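Local coordinates for protein diol-dehydratase (Roseburia inulinivorans, PDB 5I2A) that probably dehydrates 1,2-propanediol as a B12-independent lyase of the glycyl radical enzyme family, at residues F257-F262 and Y295-K300. Residues are numbered along the deposited sequence; the frame is centred on the assembly and turned at random.
Sequences FPAESF and YPYYEK
F262 and Y298 meet as an edge-to-face aromatic pair, the edge of the tyrosine turned to the face of the phenylalanine: ring centroids lie 5.5 Å apart and the planes stand at 73°. Y298 CD1 sits over the centre of the F262 ring, 4.2 Å above its plane. Followed outward, F262 begins with CB, 4.1 Å from Y297 O; with CG anti to the backbone N (chi1 -175°), the ring is directed onto Y298. Its CD1 then rests against the Y298 stem, 3.6 Å from Y298 CB, and CE1 lies 3.8 Å from that same CB. Farther out, the ring packs on A312 and L315 of helix 309-323, a helix that Y298 touches as well; L307 meets both rings, and helix 362-374 also touches Y298. Y297, whose CB points toward segment 257-262, lays the CD2-CE2 side of its ring beside A259: CD2 is 3.9 Å from A259 CB, while A259 O comes to 3.6 Å from CE2 at the ring edge, near its plane, and A265 flanks the same tyrosine. An alanine in place of Y297 would probably leave the methyl of A259 without its aromatic partner and open a gap between loop and helix. F262 N donates to OD2 of D301, one residue past segment 295-300 on helix 295-303, so the start of helix 262-279 is tied to its partner helix by a polar bond as well as by the rings. S261 is the N-cap residue of helix 262-279, and its OG accepts from E264 N. The arrangement is thus that of an N-capped helix start whose first-turn aromatic docks against a second helix, here within the pyruvate formate lyase-like region of a glycyl radical enzyme.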
loop_
_atom_site.group_PDB
_atom_site.type_symbol
_atom_site.label_atom_id
_atom_site.label_comp_id
_atom_site.label_asym_id
_atom_site.label_seq_id
_atom_site.Cartn_x
_atom_site.Cartn_y
_atom_site.Cartn_z
ATOM N N PHE A 257 -16.901 -26.278 -13.348
ATOM C CA PHE A 257 -16.332 -27.618 -13.427
ATOM C C PHE A 257 -15.513 -27.818 -14.695
ATOM O O PHE A 257 -15.622 -27.026 -15.627
ATOM C CB PHE A 257 -17.462 -28.657 -13.340
ATOM C CG PHE A 257 -18.208 -28.618 -12.035
ATOM C CD1 PHE A 257 -17.602 -29.051 -10.866
ATOM C CD2 PHE A 257 -19.508 -28.144 -11.975
ATOM C CE1 PHE A 257 -18.285 -29.016 -9.655
ATOM C CE2 PHE A 257 -20.195 -28.105 -10.771
ATOM C CZ PHE A 257 -19.578 -28.539 -9.609
ATOM N N PRO A 258 -14.668 -28.863 -14.721
ATOM C CA PRO A 258 -13.935 -29.194 -15.947
ATOM C C PRO A 258 -14.874 -29.376 -17.139
ATOM O O PRO A 258 -15.972 -29.909 -16.983
ATOM C CB PRO A 258 -13.231 -30.510 -15.591
ATOM C CG PRO A 258 -13.051 -30.437 -14.096
ATOM C CD PRO A 258 -14.282 -29.738 -13.595
ATOM N N ALA A 259 -14.451 -28.908 -18.307
ATOM C CA ALA A 259 -15.275 -28.998 -19.508
ATOM C C ALA A 259 -15.433 -30.450 -19.963
ATOM O O ALA A 259 -14.442 -31.139 -20.157
ATOM C CB ALA A 259 -14.669 -28.158 -20.629
ATOM N N GLU A 260 -16.677 -30.884 -20.156
ATOM C CA GLU A 260 -16.986 -32.260 -20.567
ATOM C C GLU A 260 -17.293 -32.426 -22.056
ATOM O O GLU A 260 -17.521 -33.533 -22.524
ATOM C CB GLU A 260 -18.187 -32.783 -19.780
ATOM C CG GLU A 260 -18.149 -32.466 -18.310
ATOM C CD GLU A 260 -17.753 -33.653 -17.472
ATOM O OE1 GLU A 260 -16.737 -34.308 -17.804
ATOM O OE2 GLU A 260 -18.471 -33.931 -16.488
ATOM N N SER A 261 -17.327 -31.323 -22.788
ATOM C CA SER A 261 -17.629 -31.362 -24.212
ATOM C C SER A 261 -16.962 -30.196 -24.921
ATOM O O SER A 261 -16.465 -29.276 -24.266
ATOM C CB SER A 261 -19.139 -31.315 -24.449
ATOM O OG SER A 261 -19.652 -30.034 -24.145
ATOM N N PHE A 262 -16.947 -30.225 -26.254
ATOM C CA PHE A 262 -16.341 -29.134 -26.984
ATOM C C PHE A 262 -17.163 -27.869 -26.757
ATOM O O PHE A 262 -16.600 -26.796 -26.585
ATOM C CB PHE A 262 -16.213 -29.439 -28.480
ATOM C CG PHE A 262 -15.471 -28.378 -29.250
ATOM C CD1 PHE A 262 -14.136 -28.114 -28.979
ATOM C CD2 PHE A 262 -16.105 -27.639 -30.234
ATOM C CE1 PHE A 262 -13.445 -27.132 -29.683
ATOM C CE2 PHE A 262 -15.422 -26.658 -30.949
ATOM C CZ PHE A 262 -14.087 -26.406 -30.668
ATOM N N TYR A 295 -7.840 -28.225 -28.170
ATOM C CA TYR A 295 -7.793 -29.434 -28.977
ATOM C C TYR A 295 -8.178 -30.727 -28.236
ATOM O O TYR A 295 -8.925 -31.526 -28.794
ATOM C CB TYR A 295 -6.415 -29.614 -29.623
ATOM C CG TYR A 295 -6.445 -30.763 -30.591
ATOM C CD1 TYR A 295 -7.170 -30.678 -31.777
ATOM C CD2 TYR A 295 -5.797 -31.955 -30.300
ATOM C CE1 TYR A 295 -7.223 -31.756 -32.665
ATOM C CE2 TYR A 295 -5.841 -33.025 -31.169
ATOM C CZ TYR A 295 -6.553 -32.924 -32.345
ATOM O OH TYR A 295 -6.580 -34.005 -33.186
ATOM N N PRO A 296 -7.694 -30.937 -26.992
ATOM C CA PRO A 296 -8.092 -32.176 -26.311
ATOM C C PRO A 296 -9.606 -32.311 -26.144
ATOM O O PRO A 296 -10.121 -33.421 -26.203
ATOM C CB PRO A 296 -7.407 -32.061 -24.938
ATOM C CG PRO A 296 -6.241 -31.194 -25.179
ATOM C CD PRO A 296 -6.703 -30.185 -26.198
ATOM N N TYR A 297 -10.302 -31.193 -25.964
ATOM C CA TYR A 297 -11.750 -31.212 -25.790
ATOM C C TYR A 297 -12.446 -31.484 -27.114
ATOM O O TYR A 297 -13.459 -32.168 -27.164
ATOM C CB TYR A 297 -12.226 -29.891 -25.162
ATOM C CG TYR A 297 -11.510 -29.671 -23.858
ATOM C CD1 TYR A 297 -10.291 -29.002 -23.822
ATOM C CD2 TYR A 297 -11.998 -30.221 -22.681
ATOM C CE1 TYR A 297 -9.596 -28.854 -22.641
ATOM C CE2 TYR A 297 -11.315 -30.067 -21.488
ATOM C CZ TYR A 297 -10.119 -29.379 -21.472
ATOM O OH TYR A 297 -9.430 -29.232 -20.294
ATOM N N TYR A 298 -11.874 -30.970 -28.191
ATOM C CA TYR A 298 -12.400 -31.239 -29.513
ATOM C C TYR A 298 -12.207 -32.715 -29.876
ATOM O O TYR A 298 -13.146 -33.394 -30.276
ATOM C CB TYR A 298 -11.717 -30.351 -30.536
ATOM C CG TYR A 298 -12.013 -30.723 -31.966
ATOM C CD1 TYR A 298 -13.229 -30.393 -32.543
ATOM C CD2 TYR A 298 -11.071 -31.386 -32.750
ATOM C CE1 TYR A 298 -13.514 -30.718 -33.855
ATOM C CE2 TYR A 298 -11.348 -31.714 -34.078
ATOM C CZ TYR A 298 -12.576 -31.372 -34.617
ATOM O OH TYR A 298 -12.882 -31.684 -35.918
ATOM N N GLU A 299 -10.983 -33.199 -29.715
ATOM C CA GLU A 299 -10.638 -34.552 -30.111
ATOM C C GLU A 299 -11.483 -35.604 -29.386
ATOM O O GLU A 299 -11.969 -36.540 -30.004
ATOM C CB GLU A 299 -9.158 -34.810 -29.865
ATOM C CG GLU A 299 -8.711 -36.186 -30.305
ATOM C CD GLU A 299 -7.216 -36.379 -30.201
ATOM O OE1 GLU A 299 -6.671 -36.225 -29.089
ATOM O OE2 GLU A 299 -6.585 -36.678 -31.237
ATOM N N LYS A 300 -11.674 -35.433 -28.085
ATOM C CA LYS A 300 -12.428 -36.407 -27.311
ATOM C C LYS A 300 -13.882 -36.499 -27.766
ATOM O O LYS A 300 -14.405 -37.594 -27.956
ATOM C CB LYS A 300 -12.371 -36.072 -25.824
ATOM C CG LYS A 300 -13.151 -37.041 -24.953
ATOM C CD LYS A 300 -13.044 -36.678 -23.483
ATOM C CE LYS A 300 -14.088 -37.419 -22.668
ATOM N NZ LYS A 300 -13.926 -37.169 -21.211
#